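Local coordinates for protein putative fumarylpyruvate hydrolase (Burkholderia cenocepacia, PDB 4MAQ) that belongs to the fumarylacetoacetate hydrolase (FAH) family, is probably a hydrolase, and is rich in beta strands arranged largely in mixed sheets, with two chains in its assembly, at residues Phe31-Val36 / Lys64-Ile69; Arg35-Gly40 / Ala201-Phe206; Glu57-Phe62 / Ile190-Arg195; Leu91-Gly96 / Ile205-Pro210; Val118-Arg123 / Ser145-Ala150. One frame throughout, in Å; residues are numbered along the deposited sequence.

Contact 1: Phe31-Val36 / Lys64-Ile69; sequences FPVRRV and KPADAI
Val36 and Lys64 bring their backbones together, CA to CA 5.3 Å. Lys64 N donates to Val36 O over 3.2 Å. This donor lies 35° out of the carbonyl plane. A water joins the same two residues a second time. It accepts from Val36 N at 3.0 Å and donates to Lys64 O at 2.7 Å. After Lys64 the chain winds into the 3-10 segment 66-68, which brings Ala66 and Ile69 up to residues 31-36.

Val36 carries most of the side-chain contact. Its CG1 is anti to the backbone N (chi1 -179°), which turns CG2 toward Ile69. The two side chains reach toward each other tip to tip, with Val36 CG2 3.7 Å from Ile69 CG1. Ile69 CD1 reaches both methyls of Val36. The CB of Lys64 borders Val36 CG1, but the rest of the lysine leads off. Further along, Val33 CG1 rests on Ala66 CB at 3.7 Å. The same Ala66 CB lies 3.5 Å from Arg34 O.

The chemistry is thus divided. Apolar carbons of Val33, Val36, Ala66 and Ile69 make the side-chain part of this join between the loop leading into strand 36-39 and the turn after strand 61-64. The charged ends leave the contact: Lys64 for a salt bridge with Asp119 within the chain, Arg34 for Asp203 and for Asp67 of the second subunit.

Contact 2: Arg35-Gly40 / Ala201-Phe206; sequences RVFCVG and AGDLIF
Arg35 N donates to Asp203 OD1 at 2.9 Å, just before strands 36-39 and 204-206 pair in parallel in the main mixed sheet of this FAH-family chain. Arg35 O takes the N-H of Leu204 at 3.0 Å, while the Arg35 guanidinium leaves for Asp67 of the second subunit. The charged partner of Asp203 is Arg34, salt-bridged to the same OD1.

Val36 sends CG1 to Phe206 CE1, 3.7 Å away. Phe37 uses both backbone groups: its N bonds Leu204 O at 2.9 Å and its O accepts from Phe206 N at 2.7 Å. The Phe37 side chain lies on the other face of the sheet. Asp203 OD2 sits at the ring edge, in the ring plane, 3.5 Å from Phe37 CE2. The carboxylate plane is turned 85° against the ring.

Cys38 returns to the face of Val36. Its SG, anti to the carbonyl carbon (chi1 -53°), approaches the Phe206 ring obliquely, 4.6 Å from the centroid. The ladder ends where Val39 N meets Phe206 O, 3.0 Å away with 171° at the hydrogen.

Contact 3: Glu57-Phe62 / Ile190-Arg195; sequences EPPFFF and IAYVSR
Tyr192 presents one ring face to Pro59. Pro59 CD stands 3.4 Å above the ring plane, over its centre, in a CH-pi contact. Pro59 CG lies over the CG-CD2 side of the same ring, 3.6 Å from Tyr192 CD2. The two side chains run obliquely to each other. The opposite face of the tyrosine is taken by Arg195, whose NH2 is 3.1 Å above the ring plane, also over the centre. The ring lies between Pro59 and Arg195, whose guanidinium meets it edge-on. Tyr192 has an unusual chi1 of -93°, away from the staggered positions, and this swings its ring along Pro58 and Pro59. At the far end Pro58 CB comes within 3.8 Å of Tyr192 OH.

Helix 186-196 packs here against the loop leading into strand 61-64 and the first residue of that strand, which belongs to the main mixed sheet. Trp184, just ahead of the helix, meets the Tyr192 ring edge-to-face.

Deeper in, Phe61 takes over from the prolines. Its side chain crosses that of Tyr192 at about a right angle, and Phe61 CE1 lies 4.1 Å from Tyr192 CB. The neighbouring Phe61 CE2 meets Val193 CG2 at 3.5 Å. Val193 has CG1 anti to its backbone N (chi1 172°), which brings CG2 to the phenylalanine. Trp138 of the second subunit also meets the Phe61 ring, the two planes about 15° apart.

Contact 4: Leu91-Gly96 / Ile205-Pro210; sequences LVVAIG and IFTGTP
Phe206 carries Val92 on one ring face. Val92 CG2 sits over the ring centre, 3.7 Å from the centroid and only 3° off the normal. It is almost equally far from all six ring carbons, as expected of a centred CH-pi contact. The two side chains lie side by side and point the same way. Glu90 also touches the phenylalanine side chain, from the same strand as Val92.

The backbones beneath form an antiparallel ladder between strands 85-95 and 204-206, inside the main mixed sheet. Val93 and Ile205 are its hydrogen-bonded pair: Val93 N reaches Ile205 O at 2.8 Å, and Ile205 N reaches Val93 O at 2.8 Å. On their face, away from Phe206, the sheet is covered by helix 186-196, with Ile190 on Ile205 and Val186 on Val93.

At the exit from strand 204-206, Leu91 O accepts two bonds from one residue. Thr207 N gives the first, at 3.1 Å. Thr207 OG1 gives the second at 2.8 Å, from a position tilted 28° out of the carbonyl plane. With chi1 at 58° this hydroxyl lies between the backbone N and the carbonyl carbon, close over the neighbouring strand. A water accepts from Leu91 N and donates to Thr207 OG1 and Gly208 O. The threonine methyl turns along the strand to Val93, Thr207 CG2 meeting Val93 CG2 at 3.6 Å.

Contact 5: Val118-Arg123 / Ser145-Ala150; sequences VDLTRR and SGPVTA
Val118 and Pro147 open an antiparallel pairing of strand 118-122 with the weakly bonded strand 146-148, in the main mixed sheet. The two strand directions are 160° apart. The tight part is short. Val118 N bonds Pro147 O at 2.9 Å, and Leu120 N bonds Ser145 O at 3.0 Å. Between them Gly146 CA points a hydrogen at Val118 O, 3.6 Å away. Ser145 O is gripped twice, since Lys64 NZ also donates to it. Pro147 has no N-H to give, and its CD packs on Val118 O instead, at 3.2 Å.

The contact loosens on both sides of these bonds. The side chain of Val118 stays at a distance, its CB 4.4 Å from Pro147 CG. Past Leu120 strand 118-122 has no further partner in 145-150, and Arg122 goes on to take the N-cap position of helix 123-132. Past Pro147 segment 145-150 also moves off. None of this is a solvent face, because the residues that touch are all buried.

Asp119 sets off away from the partner strand. Its carboxylate makes salt bridges with Lys64 and Lys140. Ser145 OG bonds Phe142 O, outside the pairing. Leu120 does the reverse and leans over the proline, the two side chains crossing at about a right angle. Its CG is anti to the carbonyl carbon (chi1 -64°), and Leu120 CD1 ends 3.7 Å from Pro147 CD.

Contacts 2 and 4 lie about 7 Å apart, centre to centre, and share strand 204-206. It pairs in parallel with strand 36-39 on one side and antiparallel with strand 85-95 on the other. Contact 1 shares Arg35 and Val36 with contact 2, its centre about 8 Å away. Contact 3 brings helix 186-196 to the sheet. Contact 5 lies about 12 Å from contacts 1, 2 and 4, and about 20 Å from contact 3. Contact 1 closes first along the chain. Contact 5 forms within the long chain interval spanned by contacts 2, 3 and 4. Late strand 204-206 thus ties early and middle strands into one sheet. Contacts 1, 2 and 3 also reach the second subunit.

Contact 1: Phe31-Val36 / Lys64-Ile69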
# COMPACT_ATOMS: atom_id res chain seq x y z
N PHE B 31 -5.96 -8.30 -15.85
CA PHE B 31 -5.19 -7.08 -15.67
C PHE B 31 -4.43 -7.18 -14.34
O PHE B 31 -5.04 -7.18 -13.28
CB PHE B 31 -6.12 -5.86 -15.67
CG PHE B 31 -5.40 -4.55 -15.56
CD1 PHE B 31 -5.10 -3.99 -14.31
CD2 PHE B 31 -5.00 -3.87 -16.72
CE1 PHE B 31 -4.41 -2.79 -14.22
CE2 PHE B 31 -4.31 -2.67 -16.63
CZ PHE B 31 -4.03 -2.13 -15.38
N PRO B 32 -3.08 -7.27 -14.39
CA PRO B 32 -2.28 -7.42 -13.17
C PRO B 32 -2.16 -6.07 -12.45
O PRO B 32 -1.80 -5.08 -13.07
CB PRO B 32 -0.92 -7.90 -13.72
CG PRO B 32 -0.81 -7.23 -15.05
CD PRO B 32 -2.23 -7.14 -15.60
N VAL B 33 -2.48 -6.05 -11.16
CA VAL B 33 -2.51 -4.81 -10.40
C VAL B 33 -1.14 -4.54 -9.78
O VAL B 33 -0.56 -5.44 -9.14
CB VAL B 33 -3.60 -4.85 -9.30
CG1 VAL B 33 -3.63 -3.53 -8.52
CG2 VAL B 33 -4.97 -5.11 -9.90
N ARG B 34 -0.69 -3.29 -9.93
CA ARG B 34 0.61 -2.84 -9.44
C ARG B 34 0.36 -2.08 -8.12
O ARG B 34 0.46 -2.67 -7.03
CB ARG B 34 1.34 -2.06 -10.55
CG ARG B 34 2.85 -1.96 -10.39
CD ARG B 34 3.34 -1.08 -9.24
NE ARG B 34 3.02 0.34 -9.48
CZ ARG B 34 3.82 1.37 -9.24
NH1 ARG B 34 3.42 2.61 -9.52
NH2 ARG B 34 5.06 1.16 -8.76
N ARG B 35 -0.01 -0.80 -8.20
CA ARG B 35 -0.46 -0.04 -7.03
C ARG B 35 -1.87 0.50 -7.25
O ARG B 35 -2.36 0.49 -8.39
CB ARG B 35 0.50 1.12 -6.71
CG ARG B 35 1.84 0.69 -6.14
CD ARG B 35 2.69 1.91 -5.80
NE ARG B 35 4.09 1.54 -5.63
CZ ARG B 35 5.10 2.40 -5.62
NH1 ARG B 35 4.87 3.73 -5.62
NH2 ARG B 35 6.35 1.92 -5.64
N VAL B 36 -2.51 0.94 -6.16
CA VAL B 36 -3.87 1.47 -6.23
C VAL B 36 -3.88 2.85 -5.57
O VAL B 36 -3.59 2.96 -4.38
CB VAL B 36 -4.88 0.55 -5.52
CG1 VAL B 36 -6.30 1.13 -5.61
CG2 VAL B 36 -4.83 -0.85 -6.11
N LYS B 64 -4.60 1.81 -1.62
CA LYS B 64 -4.98 0.51 -1.10
C LYS B 64 -3.94 -0.49 -1.59
O LYS B 64 -3.35 -0.28 -2.65
CB LYS B 64 -6.36 0.09 -1.61
CG LYS B 64 -7.50 0.99 -1.13
CD LYS B 64 -8.85 0.52 -1.72
CE LYS B 64 -9.98 1.50 -1.39
NZ LYS B 64 -10.54 1.33 -0.02
N PRO B 65 -3.74 -1.61 -0.87
CA PRO B 65 -2.83 -2.61 -1.39
C PRO B 65 -3.42 -3.28 -2.62
O PRO B 65 -4.65 -3.38 -2.76
CB PRO B 65 -2.66 -3.59 -0.22
CG PRO B 65 -3.93 -3.43 0.58
CD PRO B 65 -4.31 -1.98 0.44
N ALA B 66 -2.56 -3.73 -3.52
CA ALA B 66 -2.99 -4.35 -4.77
C ALA B 66 -3.97 -5.50 -4.52
O ALA B 66 -4.95 -5.65 -5.24
CB ALA B 66 -1.79 -4.84 -5.56
N ASP B 67 -3.74 -6.28 -3.45
CA ASP B 67 -4.58 -7.44 -3.20
C ASP B 67 -5.85 -7.12 -2.42
O ASP B 67 -6.61 -8.03 -2.11
CB ASP B 67 -3.80 -8.59 -2.59
CG ASP B 67 -3.39 -8.32 -1.16
OD1 ASP B 67 -2.85 -7.24 -0.88
OD2 ASP B 67 -3.61 -9.21 -0.32
N ALA B 68 -6.11 -5.84 -2.13
CA ALA B 68 -7.42 -5.41 -1.63
C ALA B 68 -8.44 -5.28 -2.75
O ALA B 68 -9.63 -5.08 -2.49
CB ALA B 68 -7.29 -4.08 -0.92
N ILE B 69 -7.96 -5.36 -4.00
CA ILE B 69 -8.85 -5.29 -5.17
C ILE B 69 -9.43 -6.68 -5.37
O ILE B 69 -8.69 -7.65 -5.64
CB ILE B 69 -8.08 -4.82 -6.43
CG1 ILE B 69 -7.41 -3.45 -6.16
CG2 ILE B 69 -9.00 -4.80 -7.63
CD1 ILE B 69 -8.33 -2.35 -5.67
O HOH W 1 -0.89 0.30 -3.66

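Contact 2: Arg35-Gly40 / Ala201-Phe206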
# COMPACT_ATOMS: atom_id res chain seq x y z
N ARG B 35 -0.01 -0.80 -8.20
CA ARG B 35 -0.46 -0.04 -7.03
C ARG B 35 -1.87 0.50 -7.25
O ARG B 35 -2.36 0.49 -8.39
CB ARG B 35 0.50 1.12 -6.71
CG ARG B 35 1.84 0.69 -6.14
CD ARG B 35 2.69 1.91 -5.80
NE ARG B 35 4.09 1.54 -5.63
CZ ARG B 35 5.10 2.40 -5.62
NH1 ARG B 35 4.87 3.73 -5.62
NH2 ARG B 35 6.35 1.92 -5.64
N VAL B 36 -2.51 0.94 -6.16
CA VAL B 36 -3.87 1.47 -6.23
C VAL B 36 -3.88 2.85 -5.57
O VAL B 36 -3.59 2.96 -4.38
CB VAL B 36 -4.88 0.55 -5.52
CG1 VAL B 36 -6.30 1.13 -5.61
CG2 VAL B 36 -4.83 -0.85 -6.11
N PHE B 37 -4.21 3.89 -6.35
CA PHE B 37 -4.25 5.26 -5.84
C PHE B 37 -5.70 5.72 -5.80
O PHE B 37 -6.47 5.45 -6.74
CB PHE B 37 -3.46 6.18 -6.77
CG PHE B 37 -2.05 5.72 -7.02
CD1 PHE B 37 -1.06 6.01 -6.09
CD2 PHE B 37 -1.70 5.01 -8.16
CE1 PHE B 37 0.25 5.60 -6.28
CE2 PHE B 37 -0.39 4.61 -8.36
CZ PHE B 37 0.58 4.91 -7.42
N CYS B 38 -6.04 6.47 -4.75
CA CYS B 38 -7.43 6.90 -4.54
C CYS B 38 -7.45 8.38 -4.23
O CYS B 38 -6.80 8.85 -3.29
CB CYS B 38 -8.04 6.15 -3.37
SG CYS B 38 -7.91 4.35 -3.47
N VAL B 39 -8.17 9.15 -5.03
CA VAL B 39 -8.24 10.57 -4.79
C VAL B 39 -9.22 10.86 -3.63
O VAL B 39 -10.25 10.17 -3.47
CB VAL B 39 -8.58 11.31 -6.09
CG1 VAL B 39 -10.03 11.12 -6.46
CG2 VAL B 39 -8.18 12.79 -6.02
N GLY B 40 -8.79 11.80 -2.81
CA GLY B 40 -9.68 12.39 -1.87
C GLY B 40 -10.66 13.21 -2.67
O GLY B 40 -10.76 13.15 -3.89
N ALA B 201 2.37 0.75 -15.67
CA ALA B 201 1.40 -0.18 -16.22
C ALA B 201 0.98 -1.12 -15.09
O ALA B 201 1.81 -1.66 -14.37
CB ALA B 201 2.02 -0.97 -17.35
N GLY B 202 -0.32 -1.29 -14.92
CA GLY B 202 -0.85 -2.08 -13.83
C GLY B 202 -1.46 -1.26 -12.71
O GLY B 202 -2.19 -1.80 -11.89
N ASP B 203 -1.20 0.05 -12.69
CA ASP B 203 -1.82 0.90 -11.66
C ASP B 203 -3.31 1.09 -11.87
O ASP B 203 -3.80 1.14 -13.00
CB ASP B 203 -1.11 2.26 -11.57
CG ASP B 203 0.27 2.15 -10.95
OD1 ASP B 203 0.53 1.11 -10.28
OD2 ASP B 203 1.07 3.08 -11.10
N LEU B 204 -4.03 1.17 -10.74
CA LEU B 204 -5.44 1.53 -10.75
C LEU B 204 -5.58 2.86 -10.02
O LEU B 204 -4.94 3.08 -9.00
CB LEU B 204 -6.32 0.48 -10.06
CG LEU B 204 -6.33 -0.92 -10.68
CD1 LEU B 204 -7.22 -1.83 -9.83
CD2 LEU B 204 -6.81 -0.89 -12.13
N ILE B 205 -6.47 3.73 -10.53
CA ILE B 205 -6.78 4.98 -9.86
C ILE B 205 -8.27 5.08 -9.65
O ILE B 205 -9.07 5.02 -10.60
CB ILE B 205 -6.29 6.20 -10.67
CG1 ILE B 205 -4.79 6.10 -11.01
CG2 ILE B 205 -6.60 7.48 -9.91
CD1 ILE B 205 -4.32 7.19 -11.98
N PHE B 206 -8.66 5.21 -8.38
CA PHE B 206 -10.05 5.47 -8.01
C PHE B 206 -10.19 6.99 -8.01
O PHE B 206 -9.46 7.69 -7.31
CB PHE B 206 -10.31 4.96 -6.59
CG PHE B 206 -10.57 3.48 -6.48
CD1 PHE B 206 -9.61 2.55 -6.84
CD2 PHE B 206 -11.77 3.04 -5.95
CE1 PHE B 206 -9.84 1.18 -6.69
CE2 PHE B 206 -12.02 1.67 -5.80
CZ PHE B 206 -11.04 0.75 -6.16

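Contact 3: Glu57-Phe62 / Ile190-Arg195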
# COMPACT_ATOMS: atom_id res chain seq x y z
N GLU B 57 -8.46 23.54 -5.20
CA GLU B 57 -7.30 23.10 -4.44
C GLU B 57 -6.76 21.81 -5.06
O GLU B 57 -7.52 21.02 -5.62
CB GLU B 57 -7.61 22.96 -2.93
CG GLU B 57 -8.16 21.63 -2.44
CD GLU B 57 -8.20 21.52 -0.92
OE1 GLU B 57 -7.15 21.71 -0.27
OE2 GLU B 57 -9.29 21.25 -0.37
N PRO B 58 -5.43 21.62 -4.99
CA PRO B 58 -4.84 20.38 -5.46
C PRO B 58 -5.48 19.17 -4.77
O PRO B 58 -5.87 19.26 -3.59
CB PRO B 58 -3.37 20.52 -5.05
CG PRO B 58 -3.14 22.00 -4.95
CD PRO B 58 -4.43 22.53 -4.40
N PRO B 59 -5.59 18.04 -5.48
CA PRO B 59 -6.14 16.83 -4.87
C PRO B 59 -5.16 16.24 -3.86
O PRO B 59 -3.97 16.55 -3.87
CB PRO B 59 -6.27 15.87 -6.05
CG PRO B 59 -5.17 16.29 -6.98
CD PRO B 59 -5.04 17.78 -6.83
N PHE B 60 -5.66 15.40 -2.97
CA PHE B 60 -4.80 14.55 -2.14
C PHE B 60 -5.18 13.10 -2.37
O PHE B 60 -6.23 12.81 -2.98
CB PHE B 60 -4.87 14.95 -0.66
CG PHE B 60 -6.17 14.61 0.03
CD1 PHE B 60 -7.24 15.51 0.02
CD2 PHE B 60 -6.32 13.40 0.72
CE1 PHE B 60 -8.45 15.20 0.67
CE2 PHE B 60 -7.52 13.09 1.38
CZ PHE B 60 -8.59 13.99 1.35
N PHE B 61 -4.32 12.19 -1.92
CA PHE B 61 -4.45 10.78 -2.26
C PHE B 61 -4.20 9.86 -1.09
O PHE B 61 -3.34 10.13 -0.25
CB PHE B 61 -3.42 10.42 -3.34
CG PHE B 61 -3.66 11.13 -4.64
CD1 PHE B 61 -3.09 12.37 -4.90
CD2 PHE B 61 -4.45 10.53 -5.62
CE1 PHE B 61 -3.34 13.02 -6.11
CE2 PHE B 61 -4.68 11.16 -6.83
CZ PHE B 61 -4.13 12.40 -7.07
N PHE B 62 -4.92 8.75 -1.06
CA PHE B 62 -4.50 7.62 -0.25
C PHE B 62 -4.37 6.44 -1.20
O PHE B 62 -4.55 6.59 -2.40
CB PHE B 62 -5.48 7.39 0.91
CG PHE B 62 -6.90 7.17 0.47
CD1 PHE B 62 -7.75 8.26 0.27
CD2 PHE B 62 -7.39 5.87 0.26
CE1 PHE B 62 -9.06 8.05 -0.15
CE2 PHE B 62 -8.68 5.67 -0.15
CZ PHE B 62 -9.52 6.74 -0.34
N ILE B 190 -4.20 11.78 -13.22
CA ILE B 190 -3.06 10.99 -13.66
C ILE B 190 -1.77 11.81 -13.54
O ILE B 190 -0.77 11.33 -13.03
CB ILE B 190 -3.25 10.50 -15.10
CG1 ILE B 190 -4.36 9.43 -15.14
CG2 ILE B 190 -1.94 10.03 -15.72
CD1 ILE B 190 -4.85 9.13 -16.54
N ALA B 191 -1.79 13.03 -14.07
CA ALA B 191 -0.62 13.91 -13.98
C ALA B 191 -0.14 14.11 -12.53
O ALA B 191 1.06 13.98 -12.24
CB ALA B 191 -0.94 15.26 -14.65
N TYR B 192 -1.07 14.38 -11.61
CA TYR B 192 -0.74 14.59 -10.21
C TYR B 192 -0.09 13.34 -9.59
O TYR B 192 0.94 13.45 -8.91
CB TYR B 192 -1.99 14.97 -9.43
CG TYR B 192 -2.24 16.45 -9.30
CD1 TYR B 192 -1.40 17.22 -8.51
CD2 TYR B 192 -3.30 17.07 -9.97
CE1 TYR B 192 -1.60 18.57 -8.37
CE2 TYR B 192 -3.50 18.44 -9.84
CZ TYR B 192 -2.65 19.19 -9.04
OH TYR B 192 -2.80 20.55 -8.85
N VAL B 193 -0.65 12.15 -9.84
CA VAL B 193 -0.04 10.95 -9.26
C VAL B 193 1.38 10.81 -9.80
O VAL B 193 2.32 10.52 -9.04
CB VAL B 193 -0.84 9.66 -9.54
CG1 VAL B 193 -0.05 8.42 -9.08
CG2 VAL B 193 -2.21 9.70 -8.85
N SER B 194 1.55 11.06 -11.10
CA SER B 194 2.86 10.88 -11.75
C SER B 194 3.93 11.87 -11.30
O SER B 194 5.09 11.70 -11.65
CB SER B 194 2.70 10.99 -13.28
OG SER B 194 2.60 12.34 -13.69
N ARG B 195 3.55 12.91 -10.54
CA ARG B 195 4.54 13.84 -10.00
C ARG B 195 4.99 13.40 -8.60
O ARG B 195 5.96 13.95 -8.08
CB ARG B 195 4.00 15.28 -10.01
CG ARG B 195 3.81 15.80 -11.43
CD ARG B 195 3.54 17.29 -11.49
NE ARG B 195 2.22 17.67 -11.00
CZ ARG B 195 1.16 17.92 -11.78
NH1 ARG B 195 1.25 17.82 -13.10
NH2 ARG B 195 0.00 18.27 -11.23

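Contact 4: Leu91-Gly96 / Ile205-Pro210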
# COMPACT_ATOMS: atom_id res chain seq x y z
N LEU B 91 -15.44 5.73 -10.47
CA LEU B 91 -14.82 5.30 -11.73
C LEU B 91 -13.36 4.90 -11.46
O LEU B 91 -12.61 5.67 -10.86
CB LEU B 91 -14.88 6.40 -12.80
CG LEU B 91 -14.23 6.03 -14.13
CD1 LEU B 91 -15.08 5.04 -14.89
CD2 LEU B 91 -14.01 7.29 -14.96
N VAL B 92 -12.99 3.71 -11.90
CA VAL B 92 -11.62 3.21 -11.73
C VAL B 92 -10.90 3.25 -13.08
O VAL B 92 -11.42 2.78 -14.11
CB VAL B 92 -11.62 1.78 -11.18
CG1 VAL B 92 -10.20 1.20 -11.14
CG2 VAL B 92 -12.21 1.77 -9.76
N VAL B 93 -9.73 3.90 -13.11
CA VAL B 93 -8.90 4.00 -14.31
C VAL B 93 -7.73 3.05 -14.22
O VAL B 93 -7.03 3.02 -13.21
CB VAL B 93 -8.39 5.46 -14.45
CG1 VAL B 93 -7.63 5.58 -15.75
CG2 VAL B 93 -9.55 6.45 -14.41
N ALA B 94 -7.54 2.24 -15.26
CA ALA B 94 -6.46 1.25 -15.30
C ALA B 94 -5.36 1.74 -16.23
O ALA B 94 -5.63 2.05 -17.38
CB ALA B 94 -7.00 -0.10 -15.77
N ILE B 95 -4.12 1.78 -15.73
CA ILE B 95 -2.99 2.35 -16.48
C ILE B 95 -2.27 1.27 -17.29
O ILE B 95 -2.00 0.17 -16.79
CB ILE B 95 -2.02 3.01 -15.49
CG1 ILE B 95 -2.75 4.12 -14.71
CG2 ILE B 95 -0.73 3.52 -16.16
CD1 ILE B 95 -3.30 5.26 -15.59
N GLY B 96 -1.92 1.59 -18.53
CA GLY B 96 -1.21 0.65 -19.39
C GLY B 96 0.19 1.08 -19.83
O GLY B 96 0.88 0.32 -20.51
N ILE B 205 -6.47 3.73 -10.53
CA ILE B 205 -6.78 4.98 -9.86
C ILE B 205 -8.27 5.08 -9.65
O ILE B 205 -9.07 5.02 -10.60
CB ILE B 205 -6.29 6.20 -10.67
CG1 ILE B 205 -4.79 6.10 -11.01
CG2 ILE B 205 -6.60 7.48 -9.91
CD1 ILE B 205 -4.32 7.19 -11.98
N PHE B 206 -8.66 5.21 -8.38
CA PHE B 206 -10.05 5.47 -8.01
C PHE B 206 -10.19 6.99 -8.01
O PHE B 206 -9.46 7.69 -7.31
CB PHE B 206 -10.31 4.96 -6.59
CG PHE B 206 -10.57 3.48 -6.48
CD1 PHE B 206 -9.61 2.55 -6.84
CD2 PHE B 206 -11.77 3.04 -5.95
CE1 PHE B 206 -9.84 1.18 -6.69
CE2 PHE B 206 -12.02 1.67 -5.80
CZ PHE B 206 -11.04 0.75 -6.16
N THR B 207 -11.12 7.49 -8.82
CA THR B 207 -11.15 8.91 -9.21
C THR B 207 -12.12 9.79 -8.42
O THR B 207 -12.35 10.95 -8.79
CB THR B 207 -11.44 9.08 -10.74
OG1 THR B 207 -12.68 8.46 -11.09
CG2 THR B 207 -10.33 8.45 -11.55
N GLY B 208 -12.69 9.25 -7.35
CA GLY B 208 -13.55 10.04 -6.46
C GLY B 208 -14.99 9.60 -6.53
O GLY B 208 -15.36 8.73 -7.32
N THR B 209 -15.82 10.21 -5.70
CA THR B 209 -17.18 9.74 -5.51
C THR B 209 -18.15 10.90 -5.42
O THR B 209 -17.80 11.94 -4.85
CB THR B 209 -17.25 8.86 -4.23
OG1 THR B 209 -18.45 8.08 -4.23
CG2 THR B 209 -17.21 9.70 -2.95
N PRO B 210 -19.37 10.75 -5.97
CA PRO B 210 -20.37 11.80 -5.79
C PRO B 210 -20.93 11.75 -4.36
O PRO B 210 -20.49 10.95 -3.54
CB PRO B 210 -21.45 11.42 -6.80
CG PRO B 210 -21.35 9.94 -6.93
CD PRO B 210 -19.88 9.64 -6.81
O HOH W 2 -15.28 8.65 -10.05

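Contact 5: Val118-Arg123 / Ser145-Ala150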
# COMPACT_ATOMS: atom_id res chain seq x y z
N VAL B 118 -15.86 0.25 -5.71
CA VAL B 118 -16.37 0.84 -4.47
C VAL B 118 -15.18 0.98 -3.53
O VAL B 118 -14.50 0.01 -3.20
CB VAL B 118 -17.47 -0.03 -3.82
CG1 VAL B 118 -18.05 0.70 -2.61
CG2 VAL B 118 -18.56 -0.37 -4.83
N ASP B 119 -14.89 2.22 -3.13
CA ASP B 119 -13.94 2.47 -2.06
C ASP B 119 -14.69 2.18 -0.76
O ASP B 119 -15.62 2.90 -0.39
CB ASP B 119 -13.47 3.93 -2.16
CG ASP B 119 -12.63 4.38 -0.96
OD1 ASP B 119 -12.13 3.54 -0.20
OD2 ASP B 119 -12.47 5.61 -0.79
N LEU B 120 -14.34 1.08 -0.11
CA LEU B 120 -14.90 0.77 1.21
C LEU B 120 -14.02 1.32 2.32
O LEU B 120 -12.81 1.24 2.23
CB LEU B 120 -15.09 -0.75 1.37
CG LEU B 120 -16.10 -1.38 0.40
CD1 LEU B 120 -16.09 -2.90 0.53
CD2 LEU B 120 -17.50 -0.85 0.67
N THR B 121 -14.67 1.80 3.38
CA THR B 121 -13.96 2.45 4.48
C THR B 121 -14.45 1.94 5.83
O THR B 121 -15.65 1.85 6.06
CB THR B 121 -14.22 3.97 4.49
OG1 THR B 121 -13.96 4.48 3.19
CG2 THR B 121 -13.32 4.71 5.50
N ARG B 122 -13.51 1.66 6.73
CA ARG B 122 -13.88 1.45 8.15
C ARG B 122 -13.94 2.86 8.74
O ARG B 122 -12.92 3.41 9.16
CB ARG B 122 -12.87 0.52 8.82
CG ARG B 122 -12.94 -0.90 8.25
CD ARG B 122 -12.13 -1.90 9.06
NE ARG B 122 -10.68 -1.78 8.90
CZ ARG B 122 -9.79 -2.69 9.29
NH1 ARG B 122 -10.19 -3.87 9.78
NH2 ARG B 122 -8.50 -2.44 9.12
N ARG B 123 -15.13 3.46 8.69
CA ARG B 123 -15.29 4.90 8.93
C ARG B 123 -15.04 5.27 10.39
O ARG B 123 -14.55 6.35 10.68
CB ARG B 123 -16.68 5.34 8.46
N SER B 145 -11.15 -4.20 0.53
CA SER B 145 -11.58 -2.81 0.64
C SER B 145 -11.77 -2.10 -0.70
O SER B 145 -12.17 -0.94 -0.73
CB SER B 145 -10.59 -2.04 1.52
OG SER B 145 -9.28 -2.02 0.93
N GLY B 146 -11.49 -2.79 -1.81
CA GLY B 146 -11.68 -2.18 -3.13
C GLY B 146 -12.29 -3.13 -4.15
O GLY B 146 -11.63 -3.52 -5.12
N PRO B 147 -13.58 -3.48 -3.94
CA PRO B 147 -14.23 -4.27 -4.99
C PRO B 147 -14.27 -3.50 -6.32
O PRO B 147 -14.58 -2.31 -6.33
CB PRO B 147 -15.67 -4.50 -4.47
CG PRO B 147 -15.70 -3.98 -3.09
CD PRO B 147 -14.47 -3.21 -2.79
N VAL B 148 -13.93 -4.17 -7.42
CA VAL B 148 -13.91 -3.57 -8.76
C VAL B 148 -14.58 -4.54 -9.74
O VAL B 148 -14.41 -5.77 -9.62
CB VAL B 148 -12.45 -3.23 -9.21
CG1 VAL B 148 -12.40 -2.61 -10.61
CG2 VAL B 148 -11.74 -2.31 -8.22
N THR B 149 -15.29 -4.00 -10.72
CA THR B 149 -15.85 -4.81 -11.80
C THR B 149 -14.77 -5.32 -12.74
O THR B 149 -13.63 -4.84 -12.73
CB THR B 149 -16.85 -4.01 -12.64
OG1 THR B 149 -16.18 -2.91 -13.28
CG2 THR B 149 -18.02 -3.52 -11.77
N ALA B 150 -15.14 -6.25 -13.61
CA ALA B 150 -14.32 -6.51 -14.76
C ALA B 150 -14.02 -5.19 -15.50
O ALA B 150 -14.86 -4.26 -15.55
CB ALA B 150 -15.02 -7.52 -15.67